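Local coordinates for protein DMATS type aromatic prenyltransferase (Streptomyces coelicolor, PDB 6ZS0) that probably transfers a dimethylallyl group from its diphosphate to C5 of the indole ring of tryptophan, as a 5-dimethylallyltryptophan synthase of the ABBA-barrel prenyltransferases, at residues L68-G73 and S303-A308; R103-R108 and L134-E139. All coordinates share one frame; numbering follows the deposited sequence.

Contact 1 of 2, residues L68-G73 and S303-A308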
ATOM      1  N   LEU A  68       6.994   4.024   3.991  1.00 16.39           N
ATOM      2  CA  LEU A  68       7.379   4.744   5.222  1.00 17.34           C
ATOM      3  C   LEU A  68       6.364   5.836   5.458  1.00 17.65           C
ATOM      4  O   LEU A  68       6.160   6.669   4.542  1.00 16.97           O
ATOM      5  CB  LEU A  68       8.774   5.334   5.074  1.00 17.95           C
ATOM      6  CG  LEU A  68       9.911   4.322   5.071  1.00 18.79           C
ATOM      7  CD1 LEU A  68      11.240   4.998   4.803  1.00 19.50           C
ATOM      8  CD2 LEU A  68       9.968   3.555   6.374  1.00 19.04           C
ATOM      9  N   SER A  69       5.753   5.839   6.646  0.57 17.93           N
ATOM     10  CA  SER A  69       4.736   6.826   7.092  0.57 18.52           C
ATOM     11  C   SER A  69       5.342   7.737   8.159  0.57 19.51           C
ATOM     12  O   SER A  69       5.760   7.219   9.226  0.57 19.71           O
ATOM     13  CB  SER A  69       3.506   6.168   7.610  0.57 18.54           C
ATOM     14  OG  SER A  69       2.927   5.324   6.643  0.57 18.08           O
ATOM     15  N   PHE A  70       5.295   9.037   7.900  1.00 20.22           N
ATOM     16  CA  PHE A  70       5.905  10.113   8.715  1.00 22.28           C
ATOM     17  C   PHE A  70       4.790  10.846   9.472  1.00 24.10           C
ATOM     18  O   PHE A  70       3.904  11.397   8.845  1.00 23.84           O
ATOM     19  CB  PHE A  70       6.742  10.985   7.777  1.00 23.14           C
ATOM     20  CG  PHE A  70       7.853  10.257   7.050  1.00 23.93           C
ATOM     21  CD1 PHE A  70       7.666   9.748   5.771  1.00 24.19           C
ATOM     22  CD2 PHE A  70       9.091  10.057   7.660  1.00 25.30           C
ATOM     23  CE1 PHE A  70       8.689   9.088   5.106  1.00 24.58           C
ATOM     24  CE2 PHE A  70      10.109   9.391   6.988  1.00 25.72           C
ATOM     25  CZ  PHE A  70       9.905   8.905   5.717  1.00 25.17           C
ATOM     26  N   ARG A  71       4.878  10.898  10.812  1.00 26.25           N
ATOM     27  CA  ARG A  71       3.947  11.625  11.727  1.00 28.46           C
ATOM     28  C   ARG A  71       4.803  12.619  12.516  1.00 30.04           C
ATOM     29  O   ARG A  71       5.922  12.278  12.891  1.00 29.27           O
ATOM     30  CB  ARG A  71       3.212  10.623  12.629  1.00 30.31           C
ATOM     31  CG  ARG A  71       2.056  11.209  13.432  1.00 32.05           C
ATOM     32  N   PRO A  72       4.379  13.896  12.686  1.00 31.27           N
ATOM     33  CA  PRO A  72       5.212  14.888  13.359  1.00 31.73           C
ATOM     34  C   PRO A  72       5.552  14.417  14.778  1.00 30.69           C
ATOM     35  O   PRO A  72       4.659  14.031  15.456  1.00 31.50           O
ATOM     36  CB  PRO A  72       4.394  16.186  13.402  1.00 32.70           C
ATOM     37  CG  PRO A  72       2.988  15.798  12.931  1.00 33.02           C
ATOM     38  CD  PRO A  72       3.097  14.447  12.238  1.00 32.18           C
ATOM     39  N   GLY A  73       6.840  14.370  15.115  1.00 30.26           N
ATOM     40  CA  GLY A  73       7.343  13.967  16.444  1.00 30.22           C
ATOM     41  C   GLY A  73       7.414  12.463  16.652  1.00 29.43           C
ATOM     42  O   GLY A  73       7.770  12.043  17.720  1.00 28.77           O
ATOM     43  N   SER A 303      15.225  13.791   5.532  1.00 31.65           N
ATOM     44  CA  SER A 303      16.527  13.090   5.367  1.00 31.11           C
ATOM     45  C   SER A 303      16.346  11.560   5.453  1.00 28.64           C
ATOM     46  O   SER A 303      17.048  10.844   4.731  1.00 27.84           O
ATOM     47  CB  SER A 303      17.565  13.602   6.358  1.00 33.18           C
ATOM     48  OG  SER A 303      17.225  13.236   7.678  1.00 35.05           O
ATOM     49  N   VAL A 304      15.417  11.060   6.269  1.00 27.48           N
ATOM     50  CA  VAL A 304      15.183   9.591   6.373  1.00 26.05           C
ATOM     51  C   VAL A 304      14.705   9.076   5.009  1.00 24.28           C
ATOM     52  O   VAL A 304      15.157   8.016   4.602  1.00 23.96           O
ATOM     53  CB  VAL A 304      14.209   9.217   7.510  1.00 26.48           C
ATOM     54  CG1 VAL A 304      13.676   7.801   7.383  1.00 26.06           C
ATOM     55  CG2 VAL A 304      14.851   9.380   8.876  1.00 27.30           C
ATOM     56  N   LEU A 305      13.851   9.815   4.306  1.00 23.53           N
ATOM     57  CA  LEU A 305      13.340   9.346   2.990  1.00 22.48           C
ATOM     58  C   LEU A 305      14.482   9.304   1.970  1.00 22.68           C
ATOM     59  O   LEU A 305      14.494   8.375   1.161  1.00 21.64           O
ATOM     60  CB  LEU A 305      12.195  10.232   2.519  1.00 22.55           C
ATOM     61  CG  LEU A 305      11.545   9.798   1.202  1.00 22.47           C
ATOM     62  CD1 LEU A 305      10.865   8.426   1.305  1.00 21.92           C
ATOM     63  CD2 LEU A 305      10.538  10.839   0.749  1.00 23.06           C
ATOM     64  N   HIS A 306      15.435  10.243   2.032  1.00 22.81           N
ATOM     65  CA  HIS A 306      16.640  10.209   1.152  1.00 24.21           C
ATOM     66  C   HIS A 306      17.456   8.943   1.427  1.00 23.68           C
ATOM     67  O   HIS A 306      17.878   8.284   0.461  1.00 23.96           O
ATOM     68  CB  HIS A 306      17.500  11.469   1.317  1.00 25.33           C
ATOM     69  CG  HIS A 306      16.855  12.697   0.792  1.00 27.39           C
ATOM     70  ND1 HIS A 306      15.707  13.211   1.337  1.00 27.83           N
ATOM     71  CD2 HIS A 306      17.201  13.531  -0.212  1.00 29.18           C
ATOM     72  CE1 HIS A 306      15.356  14.294   0.688  1.00 28.59           C
ATOM     73  NE2 HIS A 306      16.270  14.528  -0.257  1.00 30.21           N
ATOM     74  N   ARG A 307      17.650   8.586   2.692  1.00 24.18           N
ATOM     75  CA  ARG A 307      18.375   7.349   3.060  1.00 25.26           C
ATOM     76  C   ARG A 307      17.560   6.122   2.631  1.00 23.66           C
ATOM     77  O   ARG A 307      18.181   5.128   2.231  1.00 23.68           O
ATOM     78  CB  ARG A 307      18.665   7.312   4.558  1.00 27.87           C
ATOM     79  CG  ARG A 307      19.641   8.399   4.983  1.00 30.94           C
ATOM     80  CD  ARG A 307      20.120   8.233   6.411  1.00 34.42           C
ATOM     81  NE  ARG A 307      19.483   9.203   7.294  1.00 38.46           N
ATOM     82  CZ  ARG A 307      18.759   8.915   8.378  1.00 40.87           C
ATOM     83  NH1 ARG A 307      18.552   7.655   8.759  1.00 42.37           N
ATOM     84  NH2 ARG A 307      18.247   9.907   9.087  1.00 42.59           N
ATOM     85  N   ALA A 308      16.227   6.198   2.717  1.00 22.41           N
ATOM     86  CA  ALA A 308      15.333   5.072   2.358  1.00 21.92           C
ATOM     87  C   ALA A 308      15.535   4.726   0.883  1.00 22.07           C
ATOM     88  O   ALA A 308      15.639   3.555   0.562  1.00 22.01           O
ATOM     89  CB  ALA A 308      13.908   5.434   2.659  1.00 21.51           C
TER
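Leu-68 and Phe-70, two residues apart on strand 64-70, both point at the helix that starts at Ser-303 and meet Val-304, Leu-305 and Ala-308 there. Every contact between the two segments is apolar, and together they bury 184 Å². The aliphatic part is a single methyl-to-methyl approach: CD1 of Leu-68 comes to 3.5 Å from CB of Ala-308, a close fit for two methyl groups. CG beside the backbone N, opposite the carbonyl carbon (chi1 -71°), and an extended chi2 carry CD1 to the alanine methyl.

The aromatic part belongs to Phe-70, the far end of whose ring meets the first turn of the helix. CG1 of Val-304 lies at the ring edge, near the ring plane, 3.9 Å from CE2. The neighbouring corner, CZ, is 4.2 Å from CB of Leu-305, whose side chain runs at roughly a right angle to that of the phenylalanine. Val-304 and Ala-308 are joined by the 2.8 Å bond from Ala-308 N to Val-304 O; one turn apart, they face the alternate, helix-facing strand residues: Val-304 meets Phe-70 and Ala-308 meets Leu-68.

The strand segment and helix segment run nearly antiparallel (174°), with axes 10.5 Å apart, as where an outer helix covers the barrel of an ABBA fold. Beside the strand, backbone bonds tie Leu-68 and Phe-70 to strand 338-344. Helix 284-297 adds Leu-295 against Phe-70 and Ala-291 against Leu-305, while helix 6-20 brings Leu-17 to Ala-308 and Val-20 to Val-304.

Contact 2 of 2, residues R103-R108 and L134-E139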
ATOM      1  N   ARG A 103      -3.773 -16.753   8.249  0.56 15.92           N
ATOM      2  CA  ARG A 103      -4.130 -17.622   9.398  0.56 16.27           C
ATOM      3  C   ARG A 103      -2.864 -18.061  10.127  0.56 16.34           C
ATOM      4  O   ARG A 103      -2.905 -18.138  11.348  0.56 16.45           O
ATOM      5  CB  ARG A 103      -4.976 -18.786   8.931  0.56 16.41           C
ATOM      6  CG  ARG A 103      -6.391 -18.337   8.648  0.56 16.61           C
ATOM      7  CD  ARG A 103      -7.169 -19.430   8.016  0.56 16.99           C
ATOM      8  NE  ARG A 103      -8.541 -18.981   7.921  0.56 17.72           N
ATOM      9  CZ  ARG A 103      -9.482 -19.620   7.262  0.56 17.79           C
ATOM     10  NH1 ARG A 103      -9.196 -20.728   6.600  0.56 17.95           N
ATOM     11  NH2 ARG A 103     -10.710 -19.132   7.268  0.56 18.18           N
ATOM     12  N   THR A 104      -1.789 -18.353   9.413  1.00 16.10           N
ATOM     13  CA  THR A 104      -0.499 -18.671  10.061  1.00 16.74           C
ATOM     14  C   THR A 104      -0.037 -17.496  10.919  1.00 16.68           C
ATOM     15  O   THR A 104       0.387 -17.694  12.068  1.00 16.31           O
ATOM     16  CB  THR A 104       0.528 -19.095   9.022  1.00 17.26           C
ATOM     17  OG1 THR A 104      -0.033 -20.263   8.409  1.00 18.33           O
ATOM     18  CG2 THR A 104       1.874 -19.409   9.633  1.00 17.56           C
ATOM     19  N   MET A 105      -0.157 -16.276  10.425  1.00 16.17           N
ATOM     20  CA  MET A 105       0.227 -15.097  11.235  1.00 16.82           C
ATOM     21  C   MET A 105      -0.672 -15.020  12.470  1.00 16.91           C
ATOM     22  O   MET A 105      -0.161 -14.683  13.555  1.00 16.55           O
ATOM     23  CB  MET A 105       0.082 -13.824  10.404  1.00 17.74           C
ATOM     24  CG  MET A 105       1.041 -13.777   9.257  1.00 18.22           C
ATOM     25  SD  MET A 105       0.613 -12.361   8.166  1.00 20.77           S
ATOM     26  CE  MET A 105       1.663 -12.730   6.764  1.00 20.61           C
ATOM     27  N   ALA A 106      -1.958 -15.291  12.322  1.00 16.82           N
ATOM     28  CA  ALA A 106      -2.939 -15.230  13.438  1.00 17.89           C
ATOM     29  C   ALA A 106      -2.580 -16.278  14.485  1.00 18.65           C
ATOM     30  O   ALA A 106      -2.727 -15.947  15.694  1.00 19.90           O
ATOM     31  CB  ALA A 106      -4.345 -15.405  12.962  1.00 18.05           C
ATOM     32  N   ARG A 107      -2.135 -17.454  14.100  1.00 19.16           N
ATOM     33  CA  ARG A 107      -1.773 -18.510  15.088  1.00 20.33           C
ATOM     34  C   ARG A 107      -0.494 -18.095  15.807  1.00 21.42           C
ATOM     35  O   ARG A 107      -0.295 -18.506  16.973  1.00 22.43           O
ATOM     36  CB  ARG A 107      -1.626 -19.864  14.423  1.00 20.78           C
ATOM     37  CG  ARG A 107      -2.928 -20.416  13.868  1.00 20.86           C
ATOM     38  CD  ARG A 107      -2.779 -21.880  13.517  1.00 21.48           C
ATOM     39  NE  ARG A 107      -1.718 -22.128  12.551  1.00 21.87           N
ATOM     40  CZ  ARG A 107      -1.817 -22.021  11.230  1.00 22.50           C
ATOM     41  NH1 ARG A 107      -0.764 -22.289  10.475  1.00 22.39           N
ATOM     42  NH2 ARG A 107      -2.956 -21.650  10.662  1.00 22.81           N
ATOM     43  N   ARG A 108       0.337 -17.299  15.174  1.00 21.12           N
ATOM     44  CA  ARG A 108       1.597 -16.833  15.781  1.00 22.32           C
ATOM     45  C   ARG A 108       1.333 -15.715  16.793  1.00 22.70           C
ATOM     46  O   ARG A 108       1.921 -15.787  17.909  1.00 23.79           O
ATOM     47  CB  ARG A 108       2.555 -16.351  14.704  1.00 23.16           C
ATOM     48  CG  ARG A 108       3.902 -15.895  15.243  1.00 24.72           C
ATOM     49  CD  ARG A 108       4.892 -15.710  14.135  1.00 26.17           C
ATOM     50  NE  ARG A 108       6.124 -15.163  14.682  1.00 28.40           N
ATOM     51  CZ  ARG A 108       7.221 -14.920  13.996  1.00 29.69           C
ATOM     52  NH1 ARG A 108       8.266 -14.393  14.614  1.00 31.38           N
ATOM     53  NH2 ARG A 108       7.274 -15.191  12.704  1.00 30.13           N
ATOM     54  N   LEU A 134      -5.908 -11.412  -2.491  1.00 11.85           N
ATOM     55  CA  LEU A 134      -5.587 -11.074  -1.080  1.00 11.95           C
ATOM     56  C   LEU A 134      -4.162 -10.588  -1.002  1.00 11.91           C
ATOM     57  O   LEU A 134      -3.236 -11.318  -1.409  1.00 12.15           O
ATOM     58  CB  LEU A 134      -5.794 -12.296  -0.181  1.00 12.21           C
ATOM     59  CG  LEU A 134      -5.714 -12.020   1.325  1.00 12.40           C
ATOM     60  CD1 LEU A 134      -6.602 -13.006   2.068  1.00 12.87           C
ATOM     61  CD2 LEU A 134      -4.262 -12.058   1.832  1.00 12.45           C
ATOM     62  N   TRP A 135      -3.978  -9.387  -0.497  1.00 11.89           N
ATOM     63  CA  TRP A 135      -2.658  -8.865  -0.124  1.00 12.34           C
ATOM     64  C   TRP A 135      -2.674  -8.642   1.379  1.00 13.03           C
ATOM     65  O   TRP A 135      -3.740  -8.452   1.956  1.00 12.97           O
ATOM     66  CB  TRP A 135      -2.316  -7.556  -0.837  1.00 12.10           C
ATOM     67  CG  TRP A 135      -2.247  -7.637  -2.329  1.00 12.10           C
ATOM     68  CD1 TRP A 135      -2.124  -8.752  -3.115  1.00 12.28           C
ATOM     69  CD2 TRP A 135      -2.265  -6.515  -3.226  1.00 12.27           C
ATOM     70  NE1 TRP A 135      -2.052  -8.388  -4.430  1.00 12.38           N
ATOM     71  CE2 TRP A 135      -2.149  -7.026  -4.522  1.00 12.19           C
ATOM     72  CE3 TRP A 135      -2.392  -5.141  -3.041  1.00 12.19           C
ATOM     73  CZ2 TRP A 135      -2.163  -6.196  -5.638  1.00 12.27           C
ATOM     74  CZ3 TRP A 135      -2.397  -4.326  -4.146  1.00 12.18           C
ATOM     75  CH2 TRP A 135      -2.254  -4.843  -5.409  1.00 12.17           C
ATOM     76  N   CYS A 136      -1.497  -8.676   1.945  0.69 13.71           N
ATOM     77  CA  CYS A 136      -1.260  -8.447   3.373  0.69 14.69           C
ATOM     78  C   CYS A 136      -0.241  -7.322   3.523  0.69 14.54           C
ATOM     79  O   CYS A 136       0.797  -7.369   2.856  0.69 14.26           O
ATOM     80  CB  CYS A 136      -0.799  -9.737   4.019  0.69 15.30           C
ATOM     81  SG  CYS A 136      -0.630  -9.577   5.806  0.69 17.44           S
ATOM     82  N   ALA A 137      -0.540  -6.329   4.371  1.00 14.95           N
ATOM     83  CA  ALA A 137       0.461  -5.320   4.768  1.00 15.38           C
ATOM     84  C   ALA A 137       0.810  -5.550   6.236  1.00 16.14           C
ATOM     85  O   ALA A 137      -0.095  -5.711   7.063  1.00 16.40           O
ATOM     86  CB  ALA A 137      -0.056  -3.939   4.565  1.00 15.69           C
ATOM     87  N   LEU A 138       2.085  -5.563   6.507  1.00 16.79           N
ATOM     88  CA  LEU A 138       2.628  -5.722   7.866  1.00 18.62           C
ATOM     89  C   LEU A 138       3.237  -4.387   8.308  1.00 18.96           C
ATOM     90  O   LEU A 138       4.117  -3.890   7.618  1.00 18.45           O
ATOM     91  CB  LEU A 138       3.658  -6.844   7.822  1.00 19.62           C
ATOM     92  CG  LEU A 138       3.055  -8.201   7.444  1.00 21.22           C
ATOM     93  CD1 LEU A 138       4.095  -9.181   6.967  1.00 22.54           C
ATOM     94  CD2 LEU A 138       2.272  -8.759   8.608  1.00 21.87           C
ATOM     95  N   GLU A 139       2.742  -3.826   9.405  1.00 20.26           N
ATOM     96  CA  GLU A 139       3.368  -2.646  10.040  1.00 22.11           C
ATOM     97  C   GLU A 139       4.473  -3.167  10.952  1.00 21.09           C
ATOM     98  O   GLU A 139       4.160  -3.931  11.909  1.00 21.19           O
ATOM     99  CB  GLU A 139       2.380  -1.825  10.849  1.00 24.26           C
ATOM    100  CG  GLU A 139       3.026  -0.511  11.314  1.00 27.29           C
ATOM    101  CD  GLU A 139       2.288   0.264  12.385  1.00 30.63           C
ATOM    102  OE1 GLU A 139       1.202  -0.201  12.809  1.00 34.46           O
ATOM    103  OE2 GLU A 139       2.826   1.330  12.821  1.00 32.61           O
TER
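Met-105 reaches from helix 91-109 to strand 135-139 with its sulfur, bridging an outer helix and the wall of the ABBA barrel. SD touches both strand partners: CD2 of Leu-138 at 4.0 Å and SG of Cys-136 at 3.9 Å. The terminal methyl joins in, with CE 4.0 Å from the same SG. Both distances to SG hold for one of two deposited cysteine conformers and are less certain than the Leu-138 contact. This is apolar contact between sulfurs and methyls, without a hydrogen bond between the segments, and it buries a modest 104 Å². Met-105 and Leu-138 meet tip to tip.

The methionine's length makes the contact possible, because its CA is still 10.2 Å from CA of Leu-138. Its chain is extended beyond CG (chi2 171°, chi3 -169°), which carries the sulfur across the gap. Cys-136 and Leu-138 alternate with Trp-135 and Ala-137, so both turn their side chains to the helix.

Further out, backbone bonds hold the strand within the sheet, from Cys-136 to Val-82 and Leu-138 to Val-80 on strand 77-82, and from Ala-137 to Lys-149 on strand 147-152. Val-148, also on 147-152, packs against both Cys-136 and Leu-138. Around the helix residue, Phe-111 and Ala-38 also touch Met-105, and Val-34 of helix 25-39 touches Leu-138. In the Cys-136 conformer described, SG stands opposite the backbone N, chi1 -175°.

Both contacts join the one closed antiparallel barrel to helices around it, at places whose centres lie 25 Å apart; their nearest atoms are about 7 Å from each other and do not touch. In chain order, contact 2 is nested inside the long loop closed by contact 1: strand 64-70 comes first, then helix 91-109 and strand 135-139, and helix 303-312 near the end. Strand 77-82 lies between the two contact strands in the sheet. With 25 residues between its segments, contact 2 is a local pairing, whereas contact 1 brings a late helix back to the first strand, beside the last strand, 338-344, where the barrel closes.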